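Local atomic coordinates of salicylic acid-binding protein 2 (PDB entry 1Y7H), a protein that hydrolyses methyl salicylate to salicylic acid and methanol, a step needed to activate systemic acquired resistance in tobacco. Residues Gly17-Lys22 against Asp237-Leu242; Ala106-Ser111 against Arg202-Cys207; Val112-Phe117 against Lys188-Thr193. One frame throughout, in Å; residues are numbered along the deposited sequence.

Contact 1: Gly17-Lys22 against Asp237-Leu242; sequences GWSWYK and DHMAML
Met241, present as selenomethionine, lays its terminal methyl on the indole of Trp20. CE stands 3.8 Å from the centroid of the six-membered ring, over the face and shifted toward the rim, a CH-pi contact. SE lies farther back, 5.2 Å from the same centroid but still above that face, so methyl and selenium together make a Met-aromatic contact. The chain of Met241 leaves its backbone with CG between N and the carbonyl carbon (chi1 72°), then bends at both following torsions. On the way its CG passes Ser19 O, and SE comes near the Ser19 hydroxyl. The methyl of the second selenomethionine, Met239, approaches that hydroxyl too, with CE 3.6 Å from Ser19 OG. Leu242 works on the other flank: CD2 reaches Tyr21 CE2 at 3.9 Å, the two side chains crossing at about a right angle.

Lys22 supplies the polar link. Its chain runs extended beyond CG, past Leu242, until NZ donates to Leu242 O at 3.1 Å, tilted 26° from the carbonyl plane. The same ammonium forms a salt bridge with Asp168, which gives the charge its main partner. A water donates to Ser19 O and to Met241 O (3.1 Å) and accepts from Lys22 N, tying the loop backbone to the first turn of the helix.

Met239 is the N-cap of helix 240-243, directly after the charge-relay histidine, His238, whose ND1 is bonded to Asp210. Trp20 and both selenomethionines rest on strand 76-80, while Met241 also touches Leu248 of helix 245-258. Helix 166-175 packs on Trp18 and Tyr21, and Tyr21 meets Tyr21 of the second subunit.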
loop_
_atom_site.group_PDB
_atom_site.type_symbol
_atom_site.label_atom_id
_atom_site.label_comp_id
_atom_site.label_asym_id
_atom_site.label_seq_id
_atom_site.Cartn_x
_atom_site.Cartn_y
_atom_site.Cartn_z
ATOM N N GLY B 17 2.092 -1.560 7.263
ATOM C CA GLY B 17 3.530 -1.692 7.173
ATOM C C GLY B 17 4.150 -0.924 6.031
ATOM O O GLY B 17 5.326 -0.566 6.099
ATOM N N TRP B 18 3.381 -0.681 4.971
ATOM C CA TRP B 18 3.905 0.065 3.830
ATOM C C TRP B 18 4.400 1.411 4.304
ATOM O O TRP B 18 5.411 1.908 3.835
ATOM C CB TRP B 18 2.833 0.262 2.756
ATOM C CG TRP B 18 1.527 0.749 3.261
ATOM C CD1 TRP B 18 0.476 -0.013 3.706
ATOM C CD2 TRP B 18 1.109 2.115 3.371
ATOM N NE1 TRP B 18 -0.571 0.799 4.079
ATOM C CE2 TRP B 18 -0.213 2.108 3.883
ATOM C CE3 TRP B 18 1.719 3.347 3.079
ATOM C CZ2 TRP B 18 -0.932 3.279 4.113
ATOM C CZ3 TRP B 18 0.997 4.522 3.310
ATOM C CH2 TRP B 18 -0.317 4.475 3.821
ATOM N N SER B 19 3.668 1.987 5.246
ATOM C CA SER B 19 4.012 3.269 5.819
ATOM C C SER B 19 5.514 3.437 6.059
ATOM O O SER B 19 6.035 4.539 5.947
ATOM C CB SER B 19 3.259 3.459 7.136
ATOM O OG SER B 19 2.985 4.822 7.368
ATOM N N TRP B 20 6.231 2.362 6.368
ATOM C CA TRP B 20 7.673 2.494 6.647
ATOM C C TRP B 20 8.603 2.255 5.448
ATOM O O TRP B 20 9.812 2.061 5.614
ATOM C CB TRP B 20 8.077 1.540 7.781
ATOM C CG TRP B 20 7.189 1.591 8.983
ATOM C CD1 TRP B 20 6.049 0.891 9.172
ATOM C CD2 TRP B 20 7.362 2.401 10.158
ATOM N NE1 TRP B 20 5.487 1.205 10.393
ATOM C CE2 TRP B 20 6.276 2.132 11.017
ATOM C CE3 TRP B 20 8.328 3.332 10.566
ATOM C CZ2 TRP B 20 6.121 2.750 12.252
ATOM C CZ3 TRP B 20 8.173 3.954 11.805
ATOM C CH2 TRP B 20 7.075 3.656 12.631
ATOM N N TYR B 21 8.030 2.291 4.250
ATOM C CA TYR B 21 8.759 2.054 3.004
ATOM C C TYR B 21 9.963 2.960 2.656
ATOM O O TYR B 21 10.799 2.588 1.830
ATOM C CB TYR B 21 7.755 2.046 1.843
ATOM C CG TYR B 21 7.577 3.356 1.102
ATOM C CD1 TYR B 21 8.472 3.727 0.098
ATOM C CD2 TYR B 21 6.473 4.195 1.357
ATOM C CE1 TYR B 21 8.279 4.885 -0.642
ATOM C CE2 TYR B 21 6.270 5.373 0.616
ATOM C CZ TYR B 21 7.184 5.706 -0.388
ATOM O OH TYR B 21 7.037 6.852 -1.150
ATOM N N LYS B 22 10.049 4.137 3.268
ATOM C CA LYS B 22 11.156 5.050 3.000
ATOM C C LYS B 22 12.237 4.941 4.071
ATOM O O LYS B 22 13.384 5.306 3.836
ATOM C CB LYS B 22 10.658 6.487 2.941
ATOM C CG LYS B 22 9.996 6.880 1.649
ATOM C CD LYS B 22 9.702 8.393 1.653
ATOM C CE LYS B 22 8.815 8.820 0.484
ATOM N NZ LYS B 22 8.287 10.185 0.716
ATOM N N ASP B 237 6.158 16.792 9.942
ATOM C CA ASP B 237 4.774 16.808 10.405
ATOM C C ASP B 237 4.536 15.476 11.100
ATOM O O ASP B 237 5.470 14.881 11.627
ATOM C CB ASP B 237 3.807 16.978 9.236
ATOM C CG ASP B 237 3.951 15.886 8.181
ATOM O OD1 ASP B 237 3.295 16.014 7.116
ATOM O OD2 ASP B 237 4.709 14.911 8.414
ATOM N N HIS B 238 3.297 15.004 11.078
ATOM C CA HIS B 238 2.934 13.754 11.714
ATOM C C HIS B 238 3.643 12.545 11.094
ATOM O O HIS B 238 4.191 11.712 11.807
ATOM C CB HIS B 238 1.426 13.584 11.635
ATOM C CG HIS B 238 0.912 12.414 12.406
ATOM N ND1 HIS B 238 1.084 12.286 13.769
ATOM C CD2 HIS B 238 0.231 11.315 12.008
ATOM C CE1 HIS B 238 0.528 11.159 14.176
ATOM N NE2 HIS B 238 0.003 10.550 13.127
HETATM N N MSE B 239 3.653 12.472 9.766
HETATM C CA MSE B 239 4.296 11.373 9.044
HETATM C C MSE B 239 5.792 11.660 8.871
HETATM O O MSE B 239 6.262 11.842 7.751
HETATM C CB MSE B 239 3.665 11.223 7.654
HETATM C CG MSE B 239 2.148 11.202 7.624
HETATM SE SE MSE B 239 1.424 9.804 8.735
HETATM C CE MSE B 239 1.858 8.283 7.620
ATOM N N ALA B 240 6.543 11.703 9.966
ATOM C CA ALA B 240 7.968 11.996 9.873
ATOM C C ALA B 240 8.760 10.926 9.138
ATOM O O ALA B 240 9.903 11.155 8.742
ATOM C CB ALA B 240 8.555 12.204 11.263
HETATM N N MSE B 241 8.172 9.747 8.961
HETATM C CA MSE B 241 8.897 8.695 8.261
HETATM C C MSE B 241 8.799 8.904 6.756
HETATM O O MSE B 241 9.617 8.386 5.994
HETATM C CB MSE B 241 8.385 7.298 8.650
HETATM C CG MSE B 241 7.028 6.911 8.109
HETATM SE SE MSE B 241 5.591 7.515 9.234
HETATM C CE MSE B 241 6.061 6.563 10.851
ATOM N N LEU B 242 7.805 9.680 6.335
ATOM C CA LEU B 242 7.620 9.965 4.921
ATOM C C LEU B 242 8.231 11.308 4.526
ATOM O O LEU B 242 8.824 11.428 3.456
ATOM C CB LEU B 242 6.139 9.958 4.577
ATOM C CG LEU B 242 5.426 8.628 4.799
ATOM C CD1 LEU B 242 3.960 8.866 4.578
ATOM C CD2 LEU B 242 5.940 7.552 3.866
HETATM O O HOH W 1 8.756 5.459 5.598
#

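Contact 2: Ala106-Ser111 against Arg202-Cys207; sequences AFMPDS and RVYIVC
Met108, a selenomethionine, lies between Arg202 and Tyr204, two residues whose side chains rise from the same side of strand 202-207. Its CB is already beside the phenol, 4.2 Å from Tyr204 CE2. With CG anti to the backbone N (chi1 177°), the chain heads straight for the strand, and CG comes to 4.1 Å from Arg202 NE. SE touches both residues. It lies 3.7 Å from Arg202 NE, at the edge of the guanidinium and in its plane, and 4.0 Å from Tyr204 CD2. Measured to the centroid of the phenol ring, SE is 5.3 Å away and again at the edge, which makes this an edge-on Met-aromatic contact. A final bend at chi3 (64°) swings CE out of the ring plane, still beside the CD2 edge, 4.1 Å from Tyr204 CD2. Met108 and Arg202 cross at about a right angle.

Beyond the selenomethionine, the tip of Tyr204 finds a polar partner. OH donates to Ala106 O at 3.0 Å, in the carbonyl plane and on a lone pair, with a C=O...donor angle of 139°. This carbonyl also receives a weak bond from Gln221 NE2, while Gln221 OE1 accepts from Met108 N, so one glutamine of helix 215-224 grips the loop backbone next to the tyrosine.

The loop follows strand 100-104, which pairs with strand 202-207 in the central parallel sheet and whose Phe103 touches both Met108 and Tyr204. Helix 215-224 covers Tyr204 and Val206 on this side, whereas Val203 and Ile205 face helix 245-258.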
loop_
_atom_site.group_PDB
_atom_site.type_symbol
_atom_site.label_atom_id
_atom_site.label_comp_id
_atom_site.label_asym_id
_atom_site.label_seq_id
_atom_site.Cartn_x
_atom_site.Cartn_y
_atom_site.Cartn_z
ATOM N N ALA B 106 3.577 9.705 19.027
ATOM C CA ALA B 106 2.491 8.786 19.333
ATOM C C ALA B 106 1.878 8.994 20.698
ATOM O O ALA B 106 2.253 9.904 21.435
ATOM C CB ALA B 106 2.990 7.343 19.213
ATOM N N PHE B 107 0.910 8.144 21.021
ATOM C CA PHE B 107 0.256 8.202 22.313
ATOM C C PHE B 107 0.987 7.238 23.217
ATOM O O PHE B 107 0.864 6.022 23.090
ATOM C CB PHE B 107 -1.199 7.800 22.195
ATOM C CG PHE B 107 -2.000 8.716 21.344
ATOM C CD1 PHE B 107 -2.529 8.271 20.146
ATOM C CD2 PHE B 107 -2.258 10.017 21.752
ATOM C CE1 PHE B 107 -3.325 9.099 19.357
ATOM C CE2 PHE B 107 -3.054 10.864 20.971
ATOM C CZ PHE B 107 -3.587 10.399 19.768
HETATM N N MSE B 108 1.773 7.801 24.120
HETATM C CA MSE B 108 2.553 7.001 25.038
HETATM C C MSE B 108 1.879 6.902 26.404
HETATM O O MSE B 108 1.841 7.872 27.157
HETATM C CB MSE B 108 3.941 7.605 25.172
HETATM C CG MSE B 108 4.811 6.893 26.161
HETATM SE SE MSE B 108 6.415 7.884 26.458
HETATM C CE MSE B 108 5.612 9.468 27.249
ATOM N N PRO B 109 1.341 5.718 26.740
ATOM C CA PRO B 109 0.658 5.467 28.016
ATOM C C PRO B 109 1.628 5.255 29.185
ATOM O O PRO B 109 2.829 5.502 29.068
ATOM C CB PRO B 109 -0.148 4.214 27.717
ATOM C CG PRO B 109 0.825 3.429 26.873
ATOM C CD PRO B 109 1.379 4.493 25.916
ATOM N N ASP B 110 1.108 4.785 30.312
ATOM C CA ASP B 110 1.946 4.542 31.486
ATOM C C ASP B 110 1.308 3.475 32.381
ATOM O O ASP B 110 0.238 2.950 32.067
ATOM C CB ASP B 110 2.110 5.837 32.267
ATOM C CG ASP B 110 0.879 6.184 33.063
ATOM O OD1 ASP B 110 -0.232 5.794 32.646
ATOM O OD2 ASP B 110 1.022 6.855 34.105
ATOM N N SER B 111 1.964 3.148 33.491
ATOM C CA SER B 111 1.431 2.144 34.415
ATOM C C SER B 111 1.042 2.797 35.740
ATOM O O SER B 111 1.175 2.202 36.813
ATOM C CB SER B 111 2.463 1.046 34.667
ATOM O OG SER B 111 3.627 1.568 35.272
ATOM N N ARG B 202 11.730 4.118 27.984
ATOM C CA ARG B 202 10.925 4.772 26.971
ATOM C C ARG B 202 11.658 5.930 26.312
ATOM O O ARG B 202 12.330 6.721 26.976
ATOM C CB ARG B 202 9.619 5.271 27.592
ATOM C CG ARG B 202 8.850 4.188 28.346
ATOM C CD ARG B 202 7.378 4.530 28.462
ATOM N NE ARG B 202 7.095 5.638 29.369
ATOM C CZ ARG B 202 7.158 5.561 30.698
ATOM N NH1 ARG B 202 6.874 6.626 31.447
ATOM N NH2 ARG B 202 7.511 4.422 31.278
ATOM N N VAL B 203 11.524 6.011 24.992
ATOM C CA VAL B 203 12.138 7.064 24.197
ATOM C C VAL B 203 11.040 7.685 23.365
ATOM O O VAL B 203 10.239 6.966 22.792
ATOM C CB VAL B 203 13.205 6.503 23.259
ATOM C CG1 VAL B 203 13.638 7.587 22.276
ATOM C CG2 VAL B 203 14.406 6.013 24.075
ATOM N N TYR B 204 11.005 9.012 23.300
ATOM C CA TYR B 204 9.976 9.718 22.546
ATOM C C TYR B 204 10.570 10.673 21.492
ATOM O O TYR B 204 11.452 11.478 21.796
ATOM C CB TYR B 204 9.074 10.485 23.534
ATOM C CG TYR B 204 7.739 10.948 22.977
ATOM C CD1 TYR B 204 7.677 11.975 22.060
ATOM C CD2 TYR B 204 6.542 10.344 23.357
ATOM C CE1 TYR B 204 6.471 12.401 21.525
ATOM C CE2 TYR B 204 5.307 10.766 22.815
ATOM C CZ TYR B 204 5.296 11.800 21.898
ATOM O OH TYR B 204 4.130 12.251 21.340
ATOM N N ILE B 205 10.094 10.559 20.250
ATOM C CA ILE B 205 10.543 11.409 19.142
ATOM C C ILE B 205 9.417 12.394 18.773
ATOM O O ILE B 205 8.420 12.023 18.136
ATOM C CB ILE B 205 10.925 10.561 17.873
ATOM C CG1 ILE B 205 12.064 9.593 18.204
ATOM C CG2 ILE B 205 11.350 11.477 16.722
ATOM C CD1 ILE B 205 12.628 8.862 16.997
ATOM N N VAL B 206 9.612 13.652 19.166
ATOM C CA VAL B 206 8.658 14.743 18.946
ATOM C C VAL B 206 8.696 15.312 17.531
ATOM O O VAL B 206 9.773 15.596 17.005
ATOM C CB VAL B 206 8.943 15.933 19.917
ATOM C CG1 VAL B 206 7.910 17.043 19.729
ATOM C CG2 VAL B 206 8.975 15.452 21.341
ATOM N N CYS B 207 7.527 15.487 16.921
ATOM C CA CYS B 207 7.466 16.071 15.584
ATOM C C CYS B 207 6.900 17.476 15.712
ATOM O O CYS B 207 5.711 17.675 15.981
ATOM C CB CYS B 207 6.619 15.212 14.648
ATOM S SG CYS B 207 7.472 13.687 14.239
#

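Contact 3: Val112-Phe117 against Lys188-Thr193; sequences VHNSSF and KAKYFT
Ser115 and the backbone of Ala189 to Tyr191 hold the polar part of this contact. Ser115 OG donates to Ala189 O at 2.8 Å, approaching from above the carbonyl plane, 42° out of it. The same oxygen accepts a weak bond from Tyr191 N at 3.0 Å, where the N-H...O angle is only 126°. One hydroxyl thus bridges two backbone groups that flank Lys190. It is put there by a chi1 of -59°, with OG anti to the carbonyl carbon.

Van der Waals contact comes from the lysine chain. Lys190 bends at chi2 and lies against the backbone of Val112 and His113, where CE, the carbon bearing the ammonium, is 3.9 Å from both Val112 O and His113 O.

Each segment also packs on itself: the CB of Tyr191 sits 3.7 Å above the Phe192 plane, over the ring centre, and Phe117 CE2 lies over a face of the His113 ring.

The backbone of 114-117 forms a type I turn, closed by Phe117 N to Asn114 O at 2.9 Å, and Ser116 occupies the N-cap position of helix 117-125, without a capping bond from its side chain. The two loops flank the insertion of helices and a two-stranded antiparallel sheet between strands 100-104 and 202-207; such a connection, with its entering and leaving loops in contact, is consistent with the cap of alpha/beta hydrolases.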
loop_
_atom_site.group_PDB
_atom_site.type_symbol
_atom_site.label_atom_id
_atom_site.label_comp_id
_atom_site.label_asym_id
_atom_site.label_seq_id
_atom_site.Cartn_x
_atom_site.Cartn_y
_atom_site.Cartn_z
ATOM N N VAL B 112 0.553 4.032 35.639
ATOM C CA VAL B 112 0.130 4.807 36.790
ATOM C C VAL B 112 -1.284 5.314 36.560
ATOM O O VAL B 112 -2.158 5.131 37.399
ATOM C CB VAL B 112 1.049 6.009 37.004
ATOM C CG1 VAL B 112 0.767 6.639 38.350
ATOM C CG2 VAL B 112 2.500 5.578 36.903
ATOM N N HIS B 113 -1.514 5.949 35.421
ATOM C CA HIS B 113 -2.840 6.466 35.123
ATOM C C HIS B 113 -3.663 5.369 34.453
ATOM O O HIS B 113 -3.171 4.265 34.211
ATOM C CB HIS B 113 -2.748 7.673 34.178
ATOM C CG HIS B 113 -1.756 8.713 34.598
ATOM N ND1 HIS B 113 -1.885 9.446 35.758
ATOM C CD2 HIS B 113 -0.619 9.147 34.005
ATOM C CE1 HIS B 113 -0.868 10.284 35.862
ATOM N NE2 HIS B 113 -0.085 10.123 34.809
ATOM N N ASN B 114 -4.915 5.686 34.144
ATOM C CA ASN B 114 -5.798 4.734 33.484
ATOM C C ASN B 114 -5.231 4.478 32.086
ATOM O O ASN B 114 -4.625 5.364 31.495
ATOM C CB ASN B 114 -7.216 5.307 33.394
ATOM C CG ASN B 114 -8.244 4.254 33.017
ATOM O OD1 ASN B 114 -9.412 4.569 32.761
ATOM N ND2 ASN B 114 -7.816 2.988 32.986
ATOM N N SER B 115 -5.432 3.281 31.553
ATOM C CA SER B 115 -4.880 2.949 30.244
ATOM C C SER B 115 -5.259 3.900 29.107
ATOM O O SER B 115 -4.463 4.134 28.202
ATOM C CB SER B 115 -5.253 1.508 29.897
ATOM O OG SER B 115 -4.729 0.636 30.889
ATOM N N SER B 116 -6.454 4.473 29.174
ATOM C CA SER B 116 -6.944 5.387 28.143
ATOM C C SER B 116 -6.772 6.856 28.544
ATOM O O SER B 116 -7.393 7.745 27.959
ATOM C CB SER B 116 -8.426 5.131 27.904
ATOM O OG SER B 116 -9.156 5.564 29.038
ATOM N N PHE B 117 -5.941 7.098 29.548
ATOM C CA PHE B 117 -5.693 8.448 30.053
ATOM C C PHE B 117 -5.131 9.362 28.965
ATOM O O PHE B 117 -5.603 10.481 28.719
ATOM C CB PHE B 117 -4.704 8.367 31.218
ATOM C CG PHE B 117 -4.266 9.695 31.743
ATOM C CD1 PHE B 117 -5.138 10.488 32.484
ATOM C CD2 PHE B 117 -2.957 10.140 31.528
ATOM C CE1 PHE B 117 -4.709 11.701 33.025
ATOM C CE2 PHE B 117 -2.509 11.350 32.061
ATOM C CZ PHE B 117 -3.386 12.138 32.809
ATOM N N LYS B 188 -11.670 0.945 30.451
ATOM C CA LYS B 188 -12.102 0.031 31.498
ATOM C C LYS B 188 -11.066 -1.065 31.729
ATOM O O LYS B 188 -11.379 -2.254 31.626
ATOM C CB LYS B 188 -13.435 -0.612 31.099
ATOM C CG LYS B 188 -14.508 0.374 30.615
ATOM C CD LYS B 188 -15.779 -0.354 30.174
ATOM C CE LYS B 188 -16.826 0.602 29.605
ATOM N NZ LYS B 188 -18.117 -0.082 29.250
ATOM N N ALA B 189 -9.833 -0.663 32.033
ATOM C CA ALA B 189 -8.760 -1.622 32.282
ATOM C C ALA B 189 -7.439 -0.947 32.612
ATOM O O ALA B 189 -7.178 0.182 32.198
ATOM C CB ALA B 189 -8.579 -2.546 31.072
ATOM N N LYS B 190 -6.605 -1.662 33.358
ATOM C CA LYS B 190 -5.293 -1.168 33.753
ATOM C C LYS B 190 -4.261 -2.111 33.127
ATOM O O LYS B 190 -3.489 -2.753 33.833
ATOM C CB LYS B 190 -5.167 -1.201 35.279
ATOM C CG LYS B 190 -4.436 -0.015 35.892
ATOM C CD LYS B 190 -5.397 1.117 36.241
ATOM C CE LYS B 190 -4.726 2.166 37.130
ATOM N NZ LYS B 190 -5.689 3.195 37.631
ATOM N N TYR B 191 -4.270 -2.188 31.799
ATOM C CA TYR B 191 -3.370 -3.055 31.035
ATOM C C TYR B 191 -1.902 -3.033 31.438
ATOM O O TYR B 191 -1.234 -4.072 31.424
ATOM C CB TYR B 191 -3.470 -2.714 29.537
ATOM C CG TYR B 191 -4.308 -3.674 28.702
ATOM C CD1 TYR B 191 -3.745 -4.839 28.164
ATOM C CD2 TYR B 191 -5.656 -3.408 28.430
ATOM C CE1 TYR B 191 -4.499 -5.713 27.369
ATOM C CE2 TYR B 191 -6.420 -4.281 27.638
ATOM C CZ TYR B 191 -5.831 -5.429 27.110
ATOM O OH TYR B 191 -6.569 -6.284 26.316
ATOM N N PHE B 192 -1.400 -1.863 31.814
ATOM C CA PHE B 192 0.014 -1.739 32.140
ATOM C C PHE B 192 0.377 -1.596 33.614
ATOM O O PHE B 192 -0.212 -0.800 34.336
ATOM C CB PHE B 192 0.575 -0.584 31.320
ATOM C CG PHE B 192 -0.024 -0.493 29.938
ATOM C CD1 PHE B 192 0.121 -1.539 29.025
ATOM C CD2 PHE B 192 -0.745 0.635 29.553
ATOM C CE1 PHE B 192 -0.438 -1.454 27.752
ATOM C CE2 PHE B 192 -1.306 0.726 28.283
ATOM C CZ PHE B 192 -1.152 -0.322 27.381
ATOM N N THR B 193 1.372 -2.375 34.036
ATOM C CA THR B 193 1.845 -2.411 35.420
ATOM C C THR B 193 3.285 -1.909 35.533
ATOM O O THR B 193 4.082 -2.105 34.619
ATOM C CB THR B 193 1.768 -3.849 35.963
ATOM O OG1 THR B 193 2.600 -4.698 35.166
ATOM C CG2 THR B 193 0.324 -4.370 35.905
#

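The three contacts run as a chain across the fold. Contacts 1 and 2 have centres about 17 Å apart and touch where Ala240 CB meets Cys207 SG at 3.5 Å. Contacts 2 and 3, with centres about 15 Å apart, join through Pro109 CB and Phe192 CE2 at 3.7 Å. Contacts 1 and 3 never meet; they lie on opposite sides of the chain's centre, about 28 Å between centres. Contact 1 includes the catalytic His238, and its Met239 side chain is about 7 Å from that of the nucleophile Ser81. Contact 2 comes close to the site: the side chain of Ala106 is about 5 Å from that of Ser81. Contact 3 stands apart from it.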